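Local coordinates for protein M32 carboxypeptidase (Pyrococcus furiosus, PDB 1K9X) that releases amino acids one after another from the C-terminus of peptides, with broad specificity, as a cobalt-dependent homodimeric metallocarboxypeptidase, at residues Tyr359-Leu364 / Arg393-Arg398; Leu364-Leu369 / Glu385-Glu390. All blocks are in the same frame, centred on the assembly; numbering follows the deposited sequence.

Interaction 1 of 2, residues Tyr359-Leu364 / Arg393-Arg398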
ATOM      1  N   TYR A 359     -17.735  29.906  -8.919  1.00 18.72           N
ATOM      2  CA  TYR A 359     -16.692  28.952  -9.302  1.00 20.29           C
ATOM      3  C   TYR A 359     -16.260  28.922 -10.767  1.00 19.86           C
ATOM      4  O   TYR A 359     -15.078  29.118 -11.082  1.00 17.74           O
ATOM      5  CB  TYR A 359     -17.081  27.522  -8.894  1.00 18.95           C
ATOM      6  CG  TYR A 359     -15.951  26.538  -9.122  1.00 17.26           C
ATOM      7  CD1 TYR A 359     -14.979  26.320  -8.142  1.00 18.14           C
ATOM      8  CD2 TYR A 359     -15.792  25.908 -10.354  1.00 15.62           C
ATOM      9  CE1 TYR A 359     -13.869  25.500  -8.383  1.00 16.71           C
ATOM     10  CE2 TYR A 359     -14.687  25.097 -10.611  1.00 17.72           C
ATOM     11  CZ  TYR A 359     -13.730  24.901  -9.621  1.00 17.67           C
ATOM     12  OH  TYR A 359     -12.631  24.125  -9.888  1.00 17.61           O
ATOM     13  N   ASN A 360     -17.214  28.637 -11.651  1.00 20.36           N
ATOM     14  CA  ASN A 360     -16.935  28.526 -13.083  1.00 19.64           C
ATOM     15  C   ASN A 360     -16.272  29.757 -13.713  1.00 19.23           C
ATOM     16  O   ASN A 360     -15.652  29.670 -14.775  1.00 19.40           O
ATOM     17  CB  ASN A 360     -18.227  28.158 -13.822  1.00 19.71           C
ATOM     18  CG  ASN A 360     -18.698  26.743 -13.493  1.00 18.81           C
ATOM     19  OD1 ASN A 360     -17.914  25.804 -13.551  1.00 21.53           O
ATOM     20  ND2 ASN A 360     -19.972  26.588 -13.148  1.00 15.82           N
ATOM     21  N   PHE A 361     -16.389  30.904 -13.057  1.00 17.47           N
ATOM     22  CA  PHE A 361     -15.779  32.099 -13.587  1.00 15.87           C
ATOM     23  C   PHE A 361     -14.257  32.045 -13.434  1.00 18.29           C
ATOM     24  O   PHE A 361     -13.526  32.556 -14.287  1.00 19.45           O
ATOM     25  CB  PHE A 361     -16.397  33.316 -12.912  1.00 17.47           C
ATOM     26  CG  PHE A 361     -17.774  33.621 -13.411  1.00 16.89           C
ATOM     27  CD1 PHE A 361     -18.844  33.705 -12.541  1.00 17.95           C
ATOM     28  CD2 PHE A 361     -18.005  33.773 -14.781  1.00 18.21           C
ATOM     29  CE1 PHE A 361     -20.141  33.934 -13.024  1.00 21.22           C
ATOM     30  CE2 PHE A 361     -19.284  34.000 -15.277  1.00 18.79           C
ATOM     31  CZ  PHE A 361     -20.359  34.080 -14.398  1.00 20.61           C
ATOM     32  N   HIS A 362     -13.777  31.405 -12.370  1.00 16.05           N
ATOM     33  CA  HIS A 362     -12.337  31.258 -12.157  1.00 17.56           C
ATOM     34  C   HIS A 362     -11.770  30.400 -13.282  1.00 17.43           C
ATOM     35  O   HIS A 362     -10.691  30.674 -13.802  1.00 16.99           O
ATOM     36  CB  HIS A 362     -12.043  30.572 -10.809  1.00 14.92           C
ATOM     37  CG  HIS A 362     -12.430  31.389  -9.613  1.00 13.55           C
ATOM     38  ND1 HIS A 362     -11.542  32.216  -8.956  1.00 13.42           N
ATOM     39  CD2 HIS A 362     -13.612  31.522  -8.968  1.00 11.29           C
ATOM     40  CE1 HIS A 362     -12.162  32.823  -7.960  1.00 12.73           C
ATOM     41  NE2 HIS A 362     -13.420  32.420  -7.945  1.00 13.01           N
ATOM     42  N   ILE A 363     -12.509  29.357 -13.651  1.00 16.12           N
ATOM     43  CA  ILE A 363     -12.086  28.441 -14.711  1.00 18.19           C
ATOM     44  C   ILE A 363     -12.129  29.130 -16.069  1.00 16.54           C
ATOM     45  O   ILE A 363     -11.246  28.933 -16.909  1.00 16.12           O
ATOM     46  CB  ILE A 363     -13.004  27.191 -14.766  1.00 16.51           C
ATOM     47  CG1 ILE A 363     -12.989  26.467 -13.417  1.00 18.97           C
ATOM     48  CG2 ILE A 363     -12.521  26.245 -15.853  1.00 18.12           C
ATOM     49  CD1 ILE A 363     -11.652  25.804 -13.071  1.00 22.75           C
ATOM     50  N   LEU A 364     -13.179  29.925 -16.274  1.00 17.45           N
ATOM     51  CA  LEU A 364     -13.391  30.671 -17.511  1.00 18.66           C
ATOM     52  C   LEU A 364     -12.178  31.553 -17.836  1.00 17.99           C
ATOM     53  O   LEU A 364     -11.663  31.540 -18.960  1.00 17.45           O
ATOM     54  CB  LEU A 364     -14.662  31.526 -17.374  1.00 18.19           C
ATOM     55  CG  LEU A 364     -15.029  32.561 -18.441  1.00 18.11           C
ATOM     56  CD1 LEU A 364     -14.994  31.933 -19.809  1.00 21.33           C
ATOM     57  CD2 LEU A 364     -16.414  33.128 -18.159  1.00 19.40           C
ATOM     58  N   ARG A 393     -13.610  41.834 -14.241  1.00 23.31           N
ATOM     59  CA  ARG A 393     -14.732  41.819 -15.173  1.00 24.92           C
ATOM     60  C   ARG A 393     -15.816  40.847 -14.732  1.00 23.75           C
ATOM     61  O   ARG A 393     -17.002  41.192 -14.676  1.00 23.55           O
ATOM     62  CB  ARG A 393     -14.245  41.407 -16.565  1.00 26.80           C
ATOM     63  CG  ARG A 393     -15.341  41.264 -17.604  1.00 30.63           C
ATOM     64  CD  ARG A 393     -14.731  41.133 -18.988  1.00 33.51           C
ATOM     65  NE  ARG A 393     -14.262  39.783 -19.272  1.00 36.53           N
ATOM     66  CZ  ARG A 393     -15.010  38.847 -19.850  1.00 39.89           C
ATOM     67  NH1 ARG A 393     -16.260  39.125 -20.207  1.00 41.06           N
ATOM     68  NH2 ARG A 393     -14.511  37.636 -20.065  1.00 38.05           N
ATOM     69  N   LEU A 394     -15.402  39.630 -14.404  1.00 22.36           N
ATOM     70  CA  LEU A 394     -16.348  38.586 -14.024  1.00 22.55           C
ATOM     71  C   LEU A 394     -16.850  38.619 -12.586  1.00 21.01           C
ATOM     72  O   LEU A 394     -18.051  38.546 -12.348  1.00 23.70           O
ATOM     73  CB  LEU A 394     -15.726  37.218 -14.336  1.00 21.95           C
ATOM     74  CG  LEU A 394     -15.243  37.099 -15.786  1.00 23.13           C
ATOM     75  CD1 LEU A 394     -14.373  35.852 -15.961  1.00 23.58           C
ATOM     76  CD2 LEU A 394     -16.456  37.068 -16.726  1.00 20.85           C
ATOM     77  N   LEU A 395     -15.940  38.772 -11.629  1.00 22.15           N
ATOM     78  CA  LEU A 395     -16.315  38.758 -10.222  1.00 21.07           C
ATOM     79  C   LEU A 395     -16.345  40.093  -9.479  1.00 21.76           C
ATOM     80  O   LEU A 395     -16.695  40.135  -8.297  1.00 21.69           O
ATOM     81  CB  LEU A 395     -15.402  37.775  -9.495  1.00 18.46           C
ATOM     82  CG  LEU A 395     -15.490  36.406 -10.166  1.00 20.23           C
ATOM     83  CD1 LEU A 395     -14.450  35.454  -9.577  1.00 19.10           C
ATOM     84  CD2 LEU A 395     -16.916  35.868 -10.009  1.00 15.23           C
ATOM     85  N   GLY A 396     -15.969  41.174 -10.157  1.00 21.95           N
ATOM     86  CA  GLY A 396     -15.988  42.480  -9.525  1.00 22.69           C
ATOM     87  C   GLY A 396     -14.901  42.746  -8.499  1.00 25.12           C
ATOM     88  O   GLY A 396     -14.986  43.717  -7.746  1.00 23.59           O
ATOM     89  N   ILE A 397     -13.884  41.889  -8.444  1.00 26.58           N
ATOM     90  CA  ILE A 397     -12.781  42.097  -7.510  1.00 27.28           C
ATOM     91  C   ILE A 397     -11.451  41.972  -8.255  1.00 26.96           C
ATOM     92  O   ILE A 397     -11.369  41.304  -9.287  1.00 26.91           O
ATOM     93  CB  ILE A 397     -12.826  41.087  -6.342  1.00 29.03           C
ATOM     94  CG1 ILE A 397     -12.653  39.663  -6.864  1.00 30.05           C
ATOM     95  CG2 ILE A 397     -14.149  41.214  -5.598  1.00 28.17           C
ATOM     96  CD1 ILE A 397     -12.707  38.611  -5.772  1.00 31.24           C
ATOM     97  N   ARG A 398     -10.414  42.626  -7.749  1.00 25.25           N
ATOM     98  CA  ARG A 398      -9.114  42.581  -8.408  1.00 25.85           C
ATOM     99  C   ARG A 398      -8.000  42.186  -7.440  1.00 28.23           C
ATOM    100  O   ARG A 398      -7.784  42.840  -6.412  1.00 25.94           O
ATOM    101  CB  ARG A 398      -8.791  43.940  -9.043  1.00 24.86           C
ATOM    102  CG  ARG A 398      -7.642  43.903 -10.057  1.00 23.44           C
ATOM    103  CD  ARG A 398      -7.256  45.309 -10.550  1.00 19.48           C
ATOM    104  NE  ARG A 398      -6.236  45.239 -11.595  1.00 20.56           N
ATOM    105  CZ  ARG A 398      -6.487  44.959 -12.870  1.00 23.16           C
ATOM    106  NH1 ARG A 398      -7.733  44.735 -13.273  1.00 23.38           N
ATOM    107  NH2 ARG A 398      -5.489  44.870 -13.740  1.00 23.00           N
TER

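Interaction 2 of 2, residues Leu364-Leu369 / Glu385-Glu390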
ATOM      1  N   LEU A 364     -13.179  29.925 -16.274  1.00 17.45           N
ATOM      2  CA  LEU A 364     -13.391  30.671 -17.511  1.00 18.66           C
ATOM      3  C   LEU A 364     -12.178  31.553 -17.836  1.00 17.99           C
ATOM      4  O   LEU A 364     -11.663  31.540 -18.960  1.00 17.45           O
ATOM      5  CB  LEU A 364     -14.662  31.526 -17.374  1.00 18.19           C
ATOM      6  CG  LEU A 364     -15.029  32.561 -18.441  1.00 18.11           C
ATOM      7  CD1 LEU A 364     -14.994  31.933 -19.809  1.00 21.33           C
ATOM      8  CD2 LEU A 364     -16.414  33.128 -18.159  1.00 19.40           C
ATOM      9  N   LEU A 365     -11.701  32.295 -16.845  1.00 18.46           N
ATOM     10  CA  LEU A 365     -10.567  33.174 -17.078  1.00 21.11           C
ATOM     11  C   LEU A 365      -9.311  32.376 -17.411  1.00 21.89           C
ATOM     12  O   LEU A 365      -8.503  32.810 -18.232  1.00 23.62           O
ATOM     13  CB  LEU A 365     -10.342  34.076 -15.871  1.00 20.55           C
ATOM     14  CG  LEU A 365      -9.602  33.501 -14.678  1.00 22.79           C
ATOM     15  CD1 LEU A 365      -8.107  33.625 -14.897  1.00 17.76           C
ATOM     16  CD2 LEU A 365     -10.035  34.249 -13.440  1.00 24.18           C
ATOM     17  N   ARG A 366      -9.132  31.217 -16.781  1.00 21.66           N
ATOM     18  CA  ARG A 366      -7.963  30.391 -17.092  1.00 22.73           C
ATOM     19  C   ARG A 366      -8.117  29.861 -18.528  1.00 21.52           C
ATOM     20  O   ARG A 366      -7.142  29.707 -19.265  1.00 17.75           O
ATOM     21  CB  ARG A 366      -7.838  29.220 -16.100  1.00 23.26           C
ATOM     22  CG  ARG A 366      -7.397  29.632 -14.693  1.00 22.41           C
ATOM     23  CD  ARG A 366      -8.445  29.241 -13.671  1.00 27.44           C
ATOM     24  NE  ARG A 366      -8.304  29.938 -12.389  1.00 27.80           N
ATOM     25  CZ  ARG A 366      -7.395  29.630 -11.478  1.00 27.04           C
ATOM     26  NH1 ARG A 366      -6.544  28.641 -11.707  1.00 28.14           N
ATOM     27  NH2 ARG A 366      -7.348  30.293 -10.334  1.00 25.36           N
ATOM     28  N   PHE A 367      -9.356  29.581 -18.919  1.00 21.25           N
ATOM     29  CA  PHE A 367      -9.609  29.100 -20.267  1.00 22.04           C
ATOM     30  C   PHE A 367      -9.207  30.189 -21.251  1.00 21.10           C
ATOM     31  O   PHE A 367      -8.507  29.924 -22.219  1.00 20.00           O
ATOM     32  CB  PHE A 367     -11.090  28.750 -20.451  1.00 22.22           C
ATOM     33  CG  PHE A 367     -11.536  28.732 -21.889  1.00 21.05           C
ATOM     34  CD1 PHE A 367     -10.855  27.972 -22.838  1.00 19.91           C
ATOM     35  CD2 PHE A 367     -12.623  29.497 -22.301  1.00 23.78           C
ATOM     36  CE1 PHE A 367     -11.249  27.976 -24.175  1.00 20.60           C
ATOM     37  CE2 PHE A 367     -13.030  29.507 -23.648  1.00 22.60           C
ATOM     38  CZ  PHE A 367     -12.337  28.744 -24.584  1.00 21.67           C
ATOM     39  N   LYS A 368      -9.643  31.419 -20.993  1.00 23.81           N
ATOM     40  CA  LYS A 368      -9.316  32.529 -21.883  1.00 25.22           C
ATOM     41  C   LYS A 368      -7.819  32.760 -21.999  1.00 25.18           C
ATOM     42  O   LYS A 368      -7.291  32.844 -23.113  1.00 24.48           O
ATOM     43  CB  LYS A 368     -10.013  33.822 -21.443  1.00 26.40           C
ATOM     44  CG  LYS A 368     -11.499  33.860 -21.781  1.00 28.13           C
ATOM     45  CD  LYS A 368     -12.064  35.281 -21.724  1.00 29.14           C
ATOM     46  CE  LYS A 368     -13.559  35.307 -22.091  1.00 31.49           C
ATOM     47  NZ  LYS A 368     -13.856  34.792 -23.470  1.00 28.25           N
ATOM     48  N   LEU A 369      -7.127  32.855 -20.863  1.00 25.81           N
ATOM     49  CA  LEU A 369      -5.680  33.074 -20.907  1.00 25.48           C
ATOM     50  C   LEU A 369      -4.930  31.896 -21.529  1.00 23.31           C
ATOM     51  O   LEU A 369      -3.966  32.098 -22.282  1.00 22.10           O
ATOM     52  CB  LEU A 369      -5.118  33.370 -19.509  1.00 25.10           C
ATOM     53  CG  LEU A 369      -5.658  34.617 -18.802  1.00 29.55           C
ATOM     54  CD1 LEU A 369      -4.794  34.933 -17.573  1.00 28.63           C
ATOM     55  CD2 LEU A 369      -5.655  35.788 -19.757  1.00 28.98           C
ATOM     56  N   GLU A 385      -1.680  40.918 -15.403  1.00 22.73           N
ATOM     57  CA  GLU A 385      -2.681  41.958 -15.591  1.00 20.86           C
ATOM     58  C   GLU A 385      -3.882  41.491 -16.396  1.00 19.34           C
ATOM     59  O   GLU A 385      -5.000  41.963 -16.160  1.00 16.84           O
ATOM     60  CB  GLU A 385      -2.057  43.202 -16.236  1.00 23.16           C
ATOM     61  CG  GLU A 385      -1.379  44.153 -15.244  1.00 23.50           C
ATOM     62  CD  GLU A 385      -2.320  44.622 -14.153  1.00 26.46           C
ATOM     63  OE1 GLU A 385      -2.403  43.947 -13.099  1.00 28.65           O
ATOM     64  OE2 GLU A 385      -2.993  45.656 -14.349  1.00 26.12           O
ATOM     65  N   MET A 386      -3.669  40.599 -17.361  1.00 17.20           N
ATOM     66  CA  MET A 386      -4.804  40.077 -18.113  1.00 19.88           C
ATOM     67  C   MET A 386      -5.625  39.292 -17.077  1.00 20.74           C
ATOM     68  O   MET A 386      -6.848  39.419 -16.994  1.00 20.85           O
ATOM     69  CB  MET A 386      -4.342  39.140 -19.241  1.00 19.44           C
ATOM     70  CG  MET A 386      -3.627  39.844 -20.397  1.00 25.03           C
ATOM     71  SD  MET A 386      -3.126  38.736 -21.746  1.00 28.27           S
ATOM     72  CE  MET A 386      -1.486  38.451 -21.351  1.00 26.82           C
ATOM     73  N   TRP A 387      -4.927  38.502 -16.267  1.00 20.24           N
ATOM     74  CA  TRP A 387      -5.565  37.695 -15.238  1.00 21.39           C
ATOM     75  C   TRP A 387      -6.454  38.535 -14.330  1.00 22.75           C
ATOM     76  O   TRP A 387      -7.608  38.194 -14.091  1.00 22.92           O
ATOM     77  CB  TRP A 387      -4.491  36.980 -14.404  1.00 22.86           C
ATOM     78  CG  TRP A 387      -5.016  36.069 -13.334  1.00 21.29           C
ATOM     79  CD1 TRP A 387      -5.738  36.427 -12.231  1.00 22.06           C
ATOM     80  CD2 TRP A 387      -4.853  34.651 -13.263  1.00 19.45           C
ATOM     81  NE1 TRP A 387      -6.033  35.321 -11.480  1.00 22.05           N
ATOM     82  CE2 TRP A 387      -5.502  34.216 -12.089  1.00 19.82           C
ATOM     83  CE3 TRP A 387      -4.218  33.703 -14.080  1.00 19.20           C
ATOM     84  CZ2 TRP A 387      -5.540  32.870 -11.707  1.00 18.54           C
ATOM     85  CZ3 TRP A 387      -4.256  32.364 -13.703  1.00 16.22           C
ATOM     86  CH2 TRP A 387      -4.915  31.961 -12.526  1.00 18.69           C
ATOM     87  N   ASN A 388      -5.929  39.650 -13.838  1.00 23.39           N
ATOM     88  CA  ASN A 388      -6.702  40.488 -12.932  1.00 23.40           C
ATOM     89  C   ASN A 388      -7.896  41.193 -13.575  1.00 23.31           C
ATOM     90  O   ASN A 388      -8.921  41.385 -12.917  1.00 21.43           O
ATOM     91  CB  ASN A 388      -5.774  41.497 -12.241  1.00 25.74           C
ATOM     92  CG  ASN A 388      -4.653  40.817 -11.476  1.00 25.14           C
ATOM     93  OD1 ASN A 388      -4.772  39.656 -11.078  1.00 26.84           O
ATOM     94  ND2 ASN A 388      -3.567  41.536 -11.258  1.00 24.87           N
ATOM     95  N   ASP A 389      -7.780  41.577 -14.847  1.00 22.71           N
ATOM     96  CA  ASP A 389      -8.899  42.227 -15.535  1.00 23.73           C
ATOM     97  C   ASP A 389     -10.076  41.247 -15.600  1.00 22.21           C
ATOM     98  O   ASP A 389     -11.205  41.604 -15.275  1.00 22.17           O
ATOM     99  CB  ASP A 389      -8.519  42.645 -16.968  1.00 25.29           C
ATOM    100  CG  ASP A 389      -7.528  43.800 -17.005  1.00 26.20           C
ATOM    101  OD1 ASP A 389      -7.585  44.678 -16.115  1.00 26.83           O
ATOM    102  OD2 ASP A 389      -6.700  43.834 -17.940  1.00 27.05           O
ATOM    103  N   GLU A 390      -9.803  40.014 -16.020  1.00 23.11           N
ATOM    104  CA  GLU A 390     -10.846  38.995 -16.107  1.00 25.07           C
ATOM    105  C   GLU A 390     -11.522  38.872 -14.755  1.00 23.59           C
ATOM    106  O   GLU A 390     -12.741  38.915 -14.653  1.00 23.89           O
ATOM    107  CB  GLU A 390     -10.253  37.640 -16.510  1.00 25.30           C
ATOM    108  CG  GLU A 390      -9.880  37.550 -17.979  1.00 27.87           C
ATOM    109  CD  GLU A 390     -11.041  37.926 -18.886  1.00 29.51           C
ATOM    110  OE1 GLU A 390     -12.053  37.190 -18.925  1.00 28.78           O
ATOM    111  OE2 GLU A 390     -10.945  38.975 -19.551  1.00 30.70           O
TER

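Interaction 1 of 2, residues Tyr359-Leu364 / Arg393-Arg398
Leu-394 and Leu-395, in the last turn of helix 383-395, meet the first turns of helix 359-375, Leu-394 on Phe-361 and Leu-364, Leu-395 on Phe-361 and His-362. The two helices follow one another in the chain as a helical hairpin of the mainly helical M32 fold, and this contact lies at the hairpin's open end. Leu-394 points its CB toward the partner helix. Its CD2 comes within 4.1 Å of CD2 of Phe-361, obliquely to the ring, while its CD1 meets CD2 of Leu-364, the two leucine side chains crossing at about a right angle. A chi1 of 171° carries CG of Leu-364 to the side opposite its backbone N, which brings CD2 to the edge of the Phe-361 ring, in its plane, joining the two residues into one surface for Leu-394. Leu-395 divides its methyls between two rings: CD2 lies 3.8 Å from CD1 of Phe-361, and CD1 makes a CH-pi approach over a face of His-362, displaced toward the rim, with NE2 its nearest ring atom at 3.6 Å. The helix ends at Leu-395, and Gly-396, with positive phi, is the first residue to leave it, after which the chain makes no further contact here. No hydrogen bond crosses the interface; what the carbonyl O of Phe-361 meets across it is a methyl, CD1 of Leu-394, at 3.8 Å.

Interaction 2 of 2, residues Leu364-Leu369 / Glu385-Glu390
The indole of Trp-387 and the guanidinium of Arg-366 are the flat groups of this contact. One face of the indole receives CD1 of Leu-365, which sits 3.8 Å from the centroid of the six-membered ring and only 12° off its normal, a CH-pi contact. At the indole's edge, near its plane, stands NH2 of Arg-366, 3.4 Å from CZ2 of Trp-387. For the arginine the relation is reversed: CH2 of Trp-387 lies over the centre of one guanidinium face, the two planes being 66° apart, so the ring edge is directed at a cationic face and the groups do not stack. Arg-366 reaches this place by a bend at chi2, and its NH1 forms a salt bridge with Asp-409 of the predicted GXXQDXHW motif. With an alanine here, Asp-409 would probably lose this cationic mate, and the rim of the indole and the ring of Phe-420 the guanidinium that lies against them. Leu-369 crosses Trp-387 at about a right angle, CD1 lying 3.7 Å from CE3 of Trp-387, obliquely to the ring, while its other methyl, CD2, comes within 3.6 Å of CB of Met-386. Backbones draw nearest where Leu-365 faces Glu-390, their CB atoms 3.6 Å apart. From there the bent glutamate chain turns its carboxylate to Lys-368, whose CD touches OE1 of Glu-390 at 3.4 Å. The lysine nitrogen stays farther off, and Glu-390 OE1 takes its salt bridge from Arg-393. Beyond the indole, Trp-412 of the same motif meets Trp-387 ring to ring. With short-segment axes 9.8 Å apart and directions 143° apart, the arrangement is that of a roughly antiparallel helical hairpin, its buried side, with Arg-366 and Trp-387, meeting Asp-409 and Trp-412 of the GXXQDXHW segment.

Both contacts join the same two helices, 359-375 and 383-395, and Leu-364 belongs to each. Interaction 1 joins the start of the first helix to the end of the second, whereas interaction 2 lies nearer the connection between them. All the touching residues of interaction 1 are buried, and its chemistry is leucine methyls against two rings and another leucine. Interaction 2 is only partly buried: aromatic and aliphatic groups, with a buried arginine, occupy its inner side, and methionine, lysine and glutamate its more accessible side. Salt bridges tie the two together: NH2 of Arg-398 reaches OE2 of Glu-385 at 2.7 Å, and NH1 of Arg-398 pairs with Asp-389, so that a residue beyond the helix end pairs with acids of the helix itself.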